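Local coordinates for hypothetical protein (Parabacteroides merdae, PDB 4OO3), which is of unknown function but is probably an oxidoreductase that binds a nicotinamide dinucleotide cofactor through its Rossmann-fold domain, at residues 114-119 / 144-149; 22-27 / 93-98; 104-109 / 131-136; 148-153 / 400-405. One frame throughout, in Å; residues are numbered along the deposited sequence.

Contact 1. Residues 114-119 / 144-149; sequences NVLSDK and MLYDIM
Leu116 sends CD1 to the edge of the Tyr146 ring, near the ring plane and 4.0 Å from Tyr146 CD2. With CG anti to the backbone N (chi1 -179°), the same methyl also touches CG1 of Ile148, whose side chain crosses that of Leu116 at about a right angle. Through the sheet from this group, Val115 and Leu145 lie side by side and point the same way, CG1 of Val115 meeting CD1 of Leu145 at 3.7 Å. Parallel-strand bonds join the backbones, among them Ser117 N to Tyr146 O at 2.8 Å. Asn114 lengthens this ladder: its OD1 takes the N-H of Met144 on a lone pair in the carbonyl plane (2.9 Å), while ND2 bonds Asn90 O. A valine here would probably leave Met144 N and Asn90 O without these side-chain mates. Beyond the strands, one water donates to both Asp118 OD1 and Ile148 O, while the other carboxylate oxygen of Asp118, OD2, is hydrogen-bonded to His23. The pair closes a beta-alpha-beta unit of the Rossmann fold: strand 91-94 flanks 114-117, helix 395-412 covers the Leu116 and Tyr146 face, and helices 98-110 and 125-140 pack on the other.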
loop_
_atom_site.group_PDB
_atom_site.type_symbol
_atom_site.label_atom_id
_atom_site.label_comp_id
_atom_site.label_asym_id
_atom_site.label_seq_id
_atom_site.Cartn_x
_atom_site.Cartn_y
_atom_site.Cartn_z
ATOM N N ASN A 114 -4.246 -6.998 -19.198
ATOM C CA ASN A 114 -3.361 -6.321 -18.232
ATOM C C ASN A 114 -4.049 -6.216 -16.887
ATOM O O ASN A 114 -5.274 -6.249 -16.828
ATOM C CB ASN A 114 -3.002 -4.910 -18.703
ATOM C CG ASN A 114 -2.273 -4.895 -20.035
ATOM O OD1 ASN A 114 -1.062 -5.089 -20.100
ATOM N ND2 ASN A 114 -3.004 -4.631 -21.099
ATOM N N VAL A 115 -3.280 -6.077 -15.807
ATOM C CA VAL A 115 -3.871 -6.068 -14.461
ATOM C C VAL A 115 -3.292 -4.986 -13.548
ATOM O O VAL A 115 -2.081 -4.916 -13.339
ATOM C CB VAL A 115 -3.693 -7.436 -13.770
ATOM C CG1 VAL A 115 -4.259 -7.419 -12.355
ATOM C CG2 VAL A 115 -4.340 -8.534 -14.591
ATOM N N LEU A 116 -4.172 -4.152 -13.006
ATOM C CA LEU A 116 -3.832 -3.270 -11.893
ATOM C C LEU A 116 -4.545 -3.822 -10.658
ATOM O O LEU A 116 -5.774 -3.841 -10.590
ATOM C CB LEU A 116 -4.281 -1.826 -12.169
ATOM C CG LEU A 116 -3.976 -0.770 -11.098
ATOM C CD1 LEU A 116 -2.475 -0.585 -10.936
ATOM C CD2 LEU A 116 -4.624 0.557 -11.452
ATOM N N SER A 117 -3.771 -4.272 -9.680
ATOM C CA SER A 117 -4.344 -4.824 -8.464
ATOM C C SER A 117 -3.919 -3.998 -7.275
ATOM O O SER A 117 -2.774 -3.571 -7.183
ATOM C CB SER A 117 -3.870 -6.261 -8.266
ATOM O OG SER A 117 -4.226 -6.740 -6.979
ATOM N N ASP A 118 -4.843 -3.783 -6.353
ATOM C CA ASP A 118 -4.483 -3.296 -5.043
ATOM C C ASP A 118 -3.587 -4.332 -4.352
ATOM O O ASP A 118 -3.564 -5.514 -4.717
ATOM C CB ASP A 118 -5.735 -3.068 -4.200
ATOM C CG ASP A 118 -5.499 -2.104 -3.048
ATOM O OD1 ASP A 118 -4.372 -1.562 -2.927
ATOM O OD2 ASP A 118 -6.452 -1.876 -2.275
ATOM N N LYS A 119 -2.829 -3.878 -3.369
ATOM C CA LYS A 119 -2.124 -4.789 -2.476
ATOM C C LYS A 119 -3.102 -5.525 -1.552
ATOM O O LYS A 119 -4.232 -5.076 -1.353
ATOM C CB LYS A 119 -1.076 -4.035 -1.649
ATOM C CG LYS A 119 -1.545 -2.707 -1.045
ATOM C CD LYS A 119 -1.693 -2.733 0.463
ATOM C CE LYS A 119 -2.921 -3.482 0.923
ATOM N NZ LYS A 119 -3.338 -2.987 2.253
HETATM N N MSE A 144 1.190 -6.160 -18.608
HETATM C CA MSE A 144 1.656 -5.630 -17.349
HETATM C C MSE A 144 0.827 -6.129 -16.208
HETATM O O MSE A 144 -0.389 -6.241 -16.316
HETATM C CB MSE A 144 1.557 -4.119 -17.372
HETATM C CG MSE A 144 2.893 -3.512 -17.776
HETATM SE SE MSE A 144 2.634 -1.575 -17.964
HETATM C CE MSE A 144 1.987 -1.282 -16.145
ATOM N N LEU A 145 1.509 -6.440 -15.111
ATOM C CA LEU A 145 0.890 -6.670 -13.811
ATOM C C LEU A 145 1.476 -5.624 -12.871
ATOM O O LEU A 145 2.691 -5.497 -12.776
ATOM C CB LEU A 145 1.209 -8.091 -13.303
ATOM C CG LEU A 145 0.807 -8.446 -11.865
ATOM C CD1 LEU A 145 -0.680 -8.215 -11.617
ATOM C CD2 LEU A 145 1.167 -9.888 -11.562
ATOM N N TYR A 146 0.620 -4.876 -12.183
ATOM C CA TYR A 146 1.080 -3.794 -11.308
ATOM C C TYR A 146 0.223 -3.712 -10.060
ATOM O O TYR A 146 -0.979 -3.971 -10.121
ATOM C CB TYR A 146 1.017 -2.466 -12.055
ATOM C CG TYR A 146 1.926 -1.385 -11.523
ATOM C CD1 TYR A 146 3.270 -1.635 -11.294
ATOM C CD2 TYR A 146 1.458 -0.096 -11.294
ATOM C CE1 TYR A 146 4.116 -0.646 -10.826
ATOM C CE2 TYR A 146 2.302 0.900 -10.823
ATOM C CZ TYR A 146 3.627 0.611 -10.591
ATOM O OH TYR A 146 4.482 1.574 -10.131
ATOM N N ASP A 147 0.837 -3.371 -8.930
ATOM C CA ASP A 147 0.064 -3.060 -7.733
ATOM C C ASP A 147 0.118 -1.572 -7.375
ATOM O O ASP A 147 0.738 -0.778 -8.066
ATOM C CB ASP A 147 0.406 -3.993 -6.548
ATOM C CG ASP A 147 1.838 -3.862 -6.050
ATOM O OD1 ASP A 147 2.592 -2.960 -6.483
ATOM O OD2 ASP A 147 2.197 -4.688 -5.182
ATOM N N ILE A 148 -0.568 -1.207 -6.301
ATOM C CA ILE A 148 -0.834 0.181 -5.987
ATOM C C ILE A 148 -0.131 0.597 -4.690
ATOM O O ILE A 148 -0.684 0.447 -3.596
ATOM C CB ILE A 148 -2.358 0.405 -5.898
ATOM C CG1 ILE A 148 -3.010 -0.027 -7.220
ATOM C CG2 ILE A 148 -2.665 1.867 -5.588
ATOM C CD1 ILE A 148 -4.519 -0.150 -7.175
HETATM N N MSE A 149 1.094 1.109 -4.838
HETATM C CA MSE A 149 1.900 1.605 -3.724
HETATM C C MSE A 149 1.720 3.107 -3.608
HETATM O O MSE A 149 2.503 3.890 -4.137
HETATM C CB MSE A 149 3.378 1.264 -3.948
HETATM C CG MSE A 149 3.631 -0.235 -4.056
HETATM SE SE MSE A 149 3.347 -1.090 -2.308
HETATM C CE MSE A 149 1.633 -1.973 -2.642
HETATM O O HOH W 1 -3.115 0.556 -2.164
#

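Contact 2. Residues 22-27 / 93-98; sequences FHAALV and IQAGNN
The imidazole of His23, whose CB rests 4.2 Å from CB of Ala95, sits in a cluster of rings. It meets His21 edge-to-face, the ring of His395 at planes about 30° apart and that of Phe399 at about 45°. Both of its nitrogens are used: ND1 bonds Asp118 OD2, and NE2 bonds NE2 of His395. The surroundings are those of a Rossmann fold, where the helix following the first strand, here 22-26, comes up against the end of the neighbouring strand 91-94. Such strand ends are where dinucleotide cofactors bind in this fold, so the site is consistent with a place near the cofactor. No hydrogen bond joins the two segments; small apolar groups do the work. Val27 and Ile93 reach toward each other tip to tip, CG2 to CG2 at 3.9 Å, and Ile93 CD1 comes within 4.1 Å of Val27 CG1. Val27 can present both methyls because CG1 stands anti to the backbone N (chi1 169°) and CG2 beside it. Helix 395-412 lies near as well, Phe399 touching Val27. Closer to the loop the helix comes down on Ala95, with CB of Ala24 3.9 Å from both CB and O of that residue. Ala95 CB presses against the helix backbone itself, 3.5 Å from Ala24 N.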
loop_
_atom_site.group_PDB
_atom_site.type_symbol
_atom_site.label_atom_id
_atom_site.label_comp_id
_atom_site.label_asym_id
_atom_site.label_seq_id
_atom_site.Cartn_x
_atom_site.Cartn_y
_atom_site.Cartn_z
ATOM N N PHE A 22 -13.138 -0.033 -1.580
ATOM C CA PHE A 22 -13.288 1.312 -2.175
ATOM C C PHE A 22 -12.319 1.569 -3.331
ATOM O O PHE A 22 -12.632 2.284 -4.282
ATOM C CB PHE A 22 -13.088 2.369 -1.064
ATOM C CG PHE A 22 -13.021 3.803 -1.548
ATOM C CD1 PHE A 22 -13.948 4.304 -2.452
ATOM C CD2 PHE A 22 -12.055 4.667 -1.045
ATOM C CE1 PHE A 22 -13.894 5.621 -2.875
ATOM C CE2 PHE A 22 -11.997 5.988 -1.458
ATOM C CZ PHE A 22 -12.919 6.465 -2.377
ATOM N N HIS A 23 -11.120 0.999 -3.236
ATOM C CA HIS A 23 -10.075 1.220 -4.253
ATOM C C HIS A 23 -10.456 0.724 -5.647
ATOM O O HIS A 23 -10.013 1.297 -6.642
ATOM C CB HIS A 23 -8.739 0.610 -3.829
ATOM C CG HIS A 23 -8.112 1.296 -2.660
ATOM N ND1 HIS A 23 -7.029 0.779 -1.987
ATOM C CD2 HIS A 23 -8.433 2.449 -2.027
ATOM C CE1 HIS A 23 -6.699 1.589 -0.998
ATOM N NE2 HIS A 23 -7.535 2.611 -1.004
ATOM N N ALA A 24 -11.286 -0.313 -5.724
ATOM C CA ALA A 24 -11.847 -0.726 -7.006
ATOM C C ALA A 24 -12.554 0.450 -7.693
ATOM O O ALA A 24 -12.440 0.629 -8.906
ATOM C CB ALA A 24 -12.809 -1.891 -6.823
ATOM N N ALA A 25 -13.277 1.250 -6.916
ATOM C CA ALA A 25 -13.966 2.422 -7.457
ATOM C C ALA A 25 -13.037 3.619 -7.605
ATOM O O ALA A 25 -13.167 4.386 -8.547
ATOM C CB ALA A 25 -15.160 2.790 -6.589
ATOM N N LEU A 26 -12.093 3.775 -6.684
ATOM C CA LEU A 26 -11.218 4.949 -6.676
ATOM C C LEU A 26 -10.465 5.108 -7.990
ATOM O O LEU A 26 -10.139 6.220 -8.386
ATOM C CB LEU A 26 -10.227 4.871 -5.510
ATOM C CG LEU A 26 -9.451 6.131 -5.122
ATOM C CD1 LEU A 26 -10.373 7.339 -5.031
ATOM C CD2 LEU A 26 -8.729 5.910 -3.799
ATOM N N VAL A 27 -10.196 3.996 -8.667
ATOM C CA VAL A 27 -9.587 4.031 -9.997
ATOM C C VAL A 27 -10.396 4.901 -10.956
ATOM O O VAL A 27 -9.832 5.560 -11.830
ATOM C CB VAL A 27 -9.458 2.605 -10.591
ATOM C CG1 VAL A 27 -9.072 2.649 -12.064
ATOM C CG2 VAL A 27 -8.437 1.791 -9.802
ATOM N N ILE A 93 -9.206 -4.513 -13.112
ATOM C CA ILE A 93 -8.974 -3.876 -11.827
ATOM C C ILE A 93 -9.389 -4.818 -10.696
ATOM O O ILE A 93 -10.568 -5.167 -10.577
ATOM C CB ILE A 93 -9.797 -2.574 -11.702
ATOM C CG1 ILE A 93 -9.496 -1.626 -12.874
ATOM C CG2 ILE A 93 -9.540 -1.907 -10.355
ATOM C CD1 ILE A 93 -8.043 -1.215 -12.989
ATOM N N GLN A 94 -8.437 -5.217 -9.856
ATOM C CA GLN A 94 -8.729 -6.135 -8.746
ATOM C C GLN A 94 -8.505 -5.475 -7.383
ATOM O O GLN A 94 -7.380 -5.166 -7.015
ATOM C CB GLN A 94 -7.896 -7.424 -8.869
ATOM C CG GLN A 94 -8.685 -8.700 -8.567
ATOM C CD GLN A 94 -9.266 -8.723 -7.153
ATOM O OE1 GLN A 94 -8.570 -8.428 -6.182
ATOM N NE2 GLN A 94 -10.554 -9.056 -7.034
ATOM N N ALA A 95 -9.590 -5.254 -6.649
ATOM C CA ALA A 95 -9.517 -4.773 -5.274
ATOM C C ALA A 95 -10.679 -5.337 -4.470
ATOM O O ALA A 95 -11.835 -4.991 -4.709
ATOM C CB ALA A 95 -9.533 -3.251 -5.218
ATOM N N GLY A 96 -10.356 -6.208 -3.520
ATOM C CA GLY A 96 -11.350 -6.791 -2.645
ATOM C C GLY A 96 -10.831 -8.015 -1.933
ATOM O O GLY A 96 -9.873 -7.941 -1.160
ATOM N N ASN A 97 -11.465 -9.148 -2.202
ATOM C CA ASN A 97 -11.126 -10.385 -1.528
ATOM C C ASN A 97 -9.732 -10.888 -1.909
ATOM O O ASN A 97 -9.512 -11.349 -3.023
ATOM C CB ASN A 97 -12.177 -11.449 -1.817
ATOM C CG ASN A 97 -12.088 -12.611 -0.867
ATOM O OD1 ASN A 97 -11.072 -13.299 -0.816
ATOM N ND2 ASN A 97 -13.137 -12.817 -0.083
ATOM N N ASN A 98 -8.807 -10.811 -0.958
ATOM C CA ASN A 98 -7.399 -11.111 -1.206
ATOM C C ASN A 98 -7.084 -12.599 -1.246
ATOM O O ASN A 98 -6.044 -12.996 -1.763
ATOM C CB ASN A 98 -6.519 -10.420 -0.158
ATOM C CG ASN A 98 -6.620 -8.907 -0.224
ATOM O OD1 ASN A 98 -6.704 -8.334 -1.300
ATOM N ND2 ASN A 98 -6.606 -8.255 0.928
#

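Contact 3. Residues 104-109 / 131-136; sequences YIKKTL and LEECFA
The carbonyl oxygen of Tyr104, on the helix whose Ile105, Lys106 and Leu109 meet Cys134, is gripped twice by Thr108, one turn further on. OG1 donates to it at 2.8 Å from above the carbonyl plane, and the backbone N of Thr108 bonds the same Tyr104 O at 3.1 Å from the opposite face. The threonine thus folds its hydroxyl back onto its own helix. Across the contact no hydrogen bond forms, and the thiol of Cys134 takes the central place. Its SG, turned beside the backbone N (chi1 -65°), lies against the neighbouring helix 3.7 Å from both CA and N of Lys106. On one flank SG meets CG2 of Ile105 at 3.8 Å. CD1 of Leu109 instead covers the start of the cysteine side chain, 3.6 Å from its CB. Toward solvent, Lys106 and Glu133 approach through CD and OE1 at 4.0 Å, while Lys106 NZ stays 4.7 Å from Glu133 OE2, so attraction between the charges would act at a distance rather than through a bond. Beneath, Ile105, Leu109 and Cys134 all rest on Leu145 of strand 145-147. Two helices running nearly parallel, with axes 9.3 Å apart and 18° between them, side by side on one face of a parallel sheet, form part of one outer layer of the Rossmann fold.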
loop_
_atom_site.group_PDB
_atom_site.type_symbol
_atom_site.label_atom_id
_atom_site.label_comp_id
_atom_site.label_asym_id
_atom_site.label_seq_id
_atom_site.Cartn_x
_atom_site.Cartn_y
_atom_site.Cartn_z
ATOM N N TYR A 104 -7.462 -15.173 -9.553
ATOM C CA TYR A 104 -8.065 -14.232 -10.492
ATOM C C TYR A 104 -7.009 -13.607 -11.394
ATOM O O TYR A 104 -7.167 -13.546 -12.610
ATOM C CB TYR A 104 -8.740 -13.065 -9.761
ATOM C CG TYR A 104 -10.023 -13.336 -9.006
ATOM C CD1 TYR A 104 -10.770 -14.500 -9.197
ATOM C CD2 TYR A 104 -10.517 -12.377 -8.126
ATOM C CE1 TYR A 104 -11.958 -14.698 -8.510
ATOM C CE2 TYR A 104 -11.693 -12.570 -7.436
ATOM C CZ TYR A 104 -12.410 -13.728 -7.632
ATOM O OH TYR A 104 -13.580 -13.894 -6.930
ATOM N N ILE A 105 -5.943 -13.105 -10.778
ATOM C CA ILE A 105 -4.874 -12.438 -11.514
ATOM C C ILE A 105 -4.243 -13.360 -12.550
ATOM O O ILE A 105 -4.039 -12.959 -13.689
ATOM C CB ILE A 105 -3.796 -11.866 -10.561
ATOM C CG1 ILE A 105 -4.357 -10.646 -9.814
ATOM C CG2 ILE A 105 -2.542 -11.466 -11.333
ATOM C CD1 ILE A 105 -3.452 -10.080 -8.735
ATOM N N LYS A 106 -3.932 -14.589 -12.160
ATOM C CA LYS A 106 -3.304 -15.532 -13.082
ATOM C C LYS A 106 -4.165 -15.778 -14.335
ATOM O O LYS A 106 -3.680 -15.683 -15.464
ATOM C CB LYS A 106 -3.006 -16.864 -12.381
ATOM C CG LYS A 106 -1.995 -17.712 -13.131
ATOM C CD LYS A 106 -2.168 -19.192 -12.855
ATOM C CE LYS A 106 -3.351 -19.775 -13.613
ATOM N NZ LYS A 106 -3.192 -21.245 -13.803
ATOM N N LYS A 107 -5.444 -16.075 -14.131
ATOM C CA LYS A 107 -6.335 -16.419 -15.242
ATOM C C LYS A 107 -6.569 -15.239 -16.167
ATOM O O LYS A 107 -6.753 -15.411 -17.374
ATOM C CB LYS A 107 -7.671 -16.939 -14.730
ATOM C CG LYS A 107 -7.534 -18.169 -13.850
ATOM C CD LYS A 107 -8.783 -19.022 -13.888
ATOM C CE LYS A 107 -8.818 -19.851 -15.159
ATOM N NZ LYS A 107 -10.102 -20.578 -15.282
ATOM N N THR A 108 -6.553 -14.038 -15.596
ATOM C CA THR A 108 -6.728 -12.826 -16.379
ATOM C C THR A 108 -5.521 -12.578 -17.285
ATOM O O THR A 108 -5.680 -12.226 -18.448
ATOM C CB THR A 108 -6.973 -11.617 -15.464
ATOM O OG1 THR A 108 -8.134 -11.860 -14.662
ATOM C CG2 THR A 108 -7.194 -10.376 -16.275
ATOM N N LEU A 109 -4.320 -12.760 -16.749
ATOM C CA LEU A 109 -3.097 -12.561 -17.529
ATOM C C LEU A 109 -2.968 -13.589 -18.657
ATOM O O LEU A 109 -2.595 -13.231 -19.773
ATOM C CB LEU A 109 -1.867 -12.607 -16.620
ATOM C CG LEU A 109 -1.752 -11.470 -15.604
ATOM C CD1 LEU A 109 -0.773 -11.848 -14.503
ATOM C CD2 LEU A 109 -1.337 -10.167 -16.272
ATOM N N LEU A 131 2.071 -16.021 -7.732
ATOM C CA LEU A 131 2.328 -14.651 -8.177
ATOM C C LEU A 131 3.579 -14.573 -9.032
ATOM O O LEU A 131 3.660 -13.737 -9.921
ATOM C CB LEU A 131 2.470 -13.709 -6.983
ATOM C CG LEU A 131 2.702 -12.219 -7.263
ATOM C CD1 LEU A 131 1.506 -11.610 -7.976
ATOM C CD2 LEU A 131 2.977 -11.468 -5.973
ATOM N N GLU A 132 4.563 -15.421 -8.744
ATOM C CA GLU A 132 5.741 -15.540 -9.598
ATOM C C GLU A 132 5.365 -16.010 -10.997
ATOM O O GLU A 132 5.878 -15.486 -11.978
ATOM C CB GLU A 132 6.758 -16.514 -9.006
ATOM C CG GLU A 132 7.462 -16.003 -7.770
ATOM C CD GLU A 132 8.435 -17.020 -7.228
ATOM O OE1 GLU A 132 7.989 -18.099 -6.782
ATOM O OE2 GLU A 132 9.643 -16.742 -7.273
ATOM N N GLU A 133 4.482 -17.004 -11.083
ATOM C CA GLU A 133 3.983 -17.471 -12.382
ATOM C C GLU A 133 3.264 -16.332 -13.134
ATOM O O GLU A 133 3.485 -16.136 -14.336
ATOM C CB GLU A 133 3.048 -18.679 -12.210
ATOM C CG GLU A 133 2.848 -19.493 -13.485
ATOM C CD GLU A 133 1.808 -20.597 -13.347
ATOM O OE1 GLU A 133 1.366 -20.885 -12.216
ATOM O OE2 GLU A 133 1.429 -21.189 -14.382
ATOM N N CYS A 134 2.423 -15.586 -12.411
ATOM C CA CYS A 134 1.733 -14.410 -12.958
ATOM C C CYS A 134 2.706 -13.450 -13.633
ATOM O O CYS A 134 2.471 -13.001 -14.759
ATOM C CB CYS A 134 0.976 -13.650 -11.862
ATOM S SG CYS A 134 -0.400 -14.537 -11.103
ATOM N N PHE A 135 3.803 -13.138 -12.950
ATOM C CA PHE A 135 4.808 -12.257 -13.534
ATOM C C PHE A 135 5.500 -12.888 -14.742
ATOM O O PHE A 135 5.839 -12.189 -15.697
ATOM C CB PHE A 135 5.821 -11.803 -12.482
ATOM C CG PHE A 135 5.330 -10.659 -11.631
ATOM C CD1 PHE A 135 4.998 -9.447 -12.207
ATOM C CD2 PHE A 135 5.209 -10.793 -10.263
ATOM C CE1 PHE A 135 4.546 -8.396 -11.437
ATOM C CE2 PHE A 135 4.761 -9.743 -9.485
ATOM C CZ PHE A 135 4.428 -8.542 -10.073
ATOM N N ALA A 136 5.685 -14.206 -14.708
ATOM C CA ALA A 136 6.247 -14.933 -15.851
ATOM C C ALA A 136 5.293 -14.889 -17.047
ATOM O O ALA A 136 5.718 -14.673 -18.183
ATOM C CB ALA A 136 6.557 -16.372 -15.470
#

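Contact 4. Residues 148-153 / 400-405; sequences IMTERN and GQVTEH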
loop_
_atom_site.group_PDB
_atom_site.type_symbol
_atom_site.label_atom_id
_atom_site.label_comp_id
_atom_site.label_asym_id
_atom_site.label_seq_id
_atom_site.Cartn_x
_atom_site.Cartn_y
_atom_site.Cartn_z
ATOM N N ILE A 148 -0.568 -1.207 -6.301
ATOM C CA ILE A 148 -0.834 0.181 -5.987
ATOM C C ILE A 148 -0.131 0.597 -4.690
ATOM O O ILE A 148 -0.684 0.447 -3.596
ATOM C CB ILE A 148 -2.358 0.405 -5.898
ATOM C CG1 ILE A 148 -3.010 -0.027 -7.220
ATOM C CG2 ILE A 148 -2.665 1.867 -5.588
ATOM C CD1 ILE A 148 -4.519 -0.150 -7.175
HETATM N N MSE A 149 1.094 1.109 -4.838
HETATM C CA MSE A 149 1.900 1.605 -3.724
HETATM C C MSE A 149 1.720 3.107 -3.608
HETATM O O MSE A 149 2.503 3.890 -4.137
HETATM C CB MSE A 149 3.378 1.264 -3.948
HETATM C CG MSE A 149 3.631 -0.235 -4.056
HETATM SE SE MSE A 149 3.347 -1.090 -2.308
HETATM C CE MSE A 149 1.633 -1.973 -2.642
ATOM N N THR A 150 0.683 3.515 -2.888
ATOM C CA THR A 150 0.337 4.930 -2.752
ATOM C C THR A 150 1.348 5.774 -1.951
ATOM O O THR A 150 1.536 6.955 -2.238
ATOM C CB THR A 150 -1.048 5.071 -2.099
ATOM O OG1 THR A 150 -1.107 4.253 -0.923
ATOM C CG2 THR A 150 -2.140 4.631 -3.061
ATOM N N GLU A 151 2.007 5.162 -0.972
ATOM C CA GLU A 151 2.817 5.907 -0.000
ATOM C C GLU A 151 4.108 6.454 -0.586
ATOM O O GLU A 151 4.745 7.323 0.012
ATOM C CB GLU A 151 3.118 5.034 1.222
ATOM C CG GLU A 151 1.867 4.483 1.884
ATOM C CD GLU A 151 0.806 5.555 2.080
ATOM O OE1 GLU A 151 1.091 6.534 2.812
ATOM O OE2 GLU A 151 -0.294 5.430 1.490
ATOM N N ARG A 152 4.483 5.953 -1.759
ATOM C CA ARG A 152 5.576 6.523 -2.530
ATOM C C ARG A 152 5.329 7.978 -2.910
ATOM O O ARG A 152 6.269 8.726 -3.173
ATOM C CB ARG A 152 5.745 5.745 -3.822
ATOM C CG ARG A 152 6.159 4.307 -3.635
ATOM C CD ARG A 152 6.350 3.680 -4.993
ATOM N NE ARG A 152 6.717 2.277 -4.904
ATOM C CZ ARG A 152 6.872 1.490 -5.956
ATOM N NH1 ARG A 152 6.669 1.964 -7.177
ATOM N NH2 ARG A 152 7.219 0.221 -5.790
ATOM N N ASN A 153 4.057 8.357 -2.987
ATOM C CA ASN A 153 3.667 9.675 -3.464
ATOM C C ASN A 153 3.422 10.663 -2.338
ATOM O O ASN A 153 3.219 11.844 -2.591
ATOM C CB ASN A 153 2.420 9.540 -4.324
ATOM C CG ASN A 153 2.658 8.667 -5.544
ATOM O OD1 ASN A 153 3.711 8.739 -6.167
ATOM N ND2 ASN A 153 1.682 7.843 -5.892
ATOM N N GLY A 400 -4.527 8.346 -7.325
ATOM C CA GLY A 400 -4.645 8.834 -8.698
ATOM C C GLY A 400 -3.310 8.917 -9.418
ATOM O O GLY A 400 -3.234 8.628 -10.608
ATOM N N GLN A 401 -2.258 9.297 -8.695
ATOM C CA GLN A 401 -0.926 9.381 -9.282
ATOM C C GLN A 401 -0.443 8.004 -9.730
ATOM O O GLN A 401 0.163 7.876 -10.792
ATOM C CB GLN A 401 0.078 9.979 -8.294
ATOM C CG GLN A 401 -0.064 11.470 -8.074
ATOM C CD GLN A 401 0.856 11.973 -6.972
ATOM O OE1 GLN A 401 2.076 11.788 -7.039
ATOM N NE2 GLN A 401 0.279 12.609 -5.949
ATOM N N VAL A 402 -0.725 6.983 -8.920
ATOM C CA VAL A 402 -0.358 5.611 -9.262
ATOM C C VAL A 402 -1.107 5.161 -10.510
ATOM O O VAL A 402 -0.512 4.582 -11.420
ATOM C CB VAL A 402 -0.640 4.614 -8.110
ATOM C CG1 VAL A 402 -0.236 3.197 -8.509
ATOM C CG2 VAL A 402 0.106 5.025 -6.847
ATOM N N THR A 403 -2.409 5.426 -10.550
ATOM C CA THR A 403 -3.237 5.041 -11.697
ATOM C C THR A 403 -2.725 5.687 -12.986
ATOM O O THR A 403 -2.593 5.013 -14.007
ATOM C CB THR A 403 -4.724 5.396 -11.467
ATOM O OG1 THR A 403 -5.157 4.858 -10.212
ATOM C CG2 THR A 403 -5.592 4.830 -12.558
ATOM N N GLU A 404 -2.422 6.984 -12.916
ATOM C CA GLU A 404 -1.821 7.731 -14.032
ATOM C C GLU A 404 -0.488 7.149 -14.464
ATOM O O GLU A 404 -0.223 7.026 -15.662
ATOM C CB GLU A 404 -1.587 9.187 -13.646
ATOM C CG GLU A 404 -2.849 10.015 -13.513
ATOM C CD GLU A 404 -2.586 11.364 -12.868
ATOM O OE1 GLU A 404 -1.546 11.986 -13.187
ATOM O OE2 GLU A 404 -3.416 11.796 -12.033
ATOM N N HIS A 405 0.355 6.810 -13.487
ATOM C CA HIS A 405 1.641 6.166 -13.763
ATOM C C HIS A 405 1.409 4.853 -14.515
ATOM O O HIS A 405 2.094 4.571 -15.496
ATOM C CB HIS A 405 2.441 5.951 -12.464
ATOM C CG HIS A 405 3.767 5.270 -12.662
ATOM N ND1 HIS A 405 3.916 3.898 -12.617
ATOM C CD2 HIS A 405 5.008 5.771 -12.885
ATOM C CE1 HIS A 405 5.185 3.582 -12.817
ATOM N NE2 HIS A 405 5.869 4.702 -12.980
HETATM O O HOH W 2 3.451 13.556 -5.040
#
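Asn153 runs its side chain along Gln401 and ends against Val402. Its CB starts 3.5 Å from Gln401 OE1. CG, at the same distance from that oxygen, stands beside the backbone N (chi1 -61°), which carries the amide over to the helix, and OD1 lies 3.6 Å from Gln401 OE1, two acceptors side by side with no bond between them. The tip ND2 meets Val402 CG2 at 3.4 Å and Gln401 CB at 3.6 Å, and gives its polar bond to His398 O, a turn earlier on the same helix. The two amides slide past each other in opposite directions with their planes 31° apart. Water 2 completes the pairing by donating to both Asn153 O and Gln401 OE1. A leucine in place of Asn153 would probably leave His398 O without its side-chain donor and put an apolar branch against the oxygen of Gln401. The other half of the contact belongs to Val402, whose methyls part company: CG1 meets CG2 and CA of Ile148, each at 4.0 Å, and CG2 faces Met149 O at 3.8 Å. Helix 395-412, from the C-terminal family region, is thereby packed on the loop that leaves the last Rossmann strand. Between the segments the direct contacts are apolar or amide packing, and polar linkage is left to the bridging water, while the asparagine amide grips the helix backbone just before residue 400.

Overall arrangement
From the N terminus, contact 2 is complete first, bringing the helix after strand 14-17 to the end of strand 91-94 across 65 intervening residues. Contacts 3 and 1 follow and cross, their segments alternating: contact 3 pairs the helices that come before and after strand 114-117 in the chain, and contact 1 pairs that strand with the next one, so helix layer and sheet are interlocked. Contact 4 starts where contact 1 ends, sharing Ile148 and Met149, and closes a loop of 246 residues onto helix 395-412. Asp118 OD2 and His23 ND1 join contacts 1 and 2 directly. Contacts 3 and 4 do not touch, their centres about 21 Å apart, with the Rossmann sheet of contact 1 linking them.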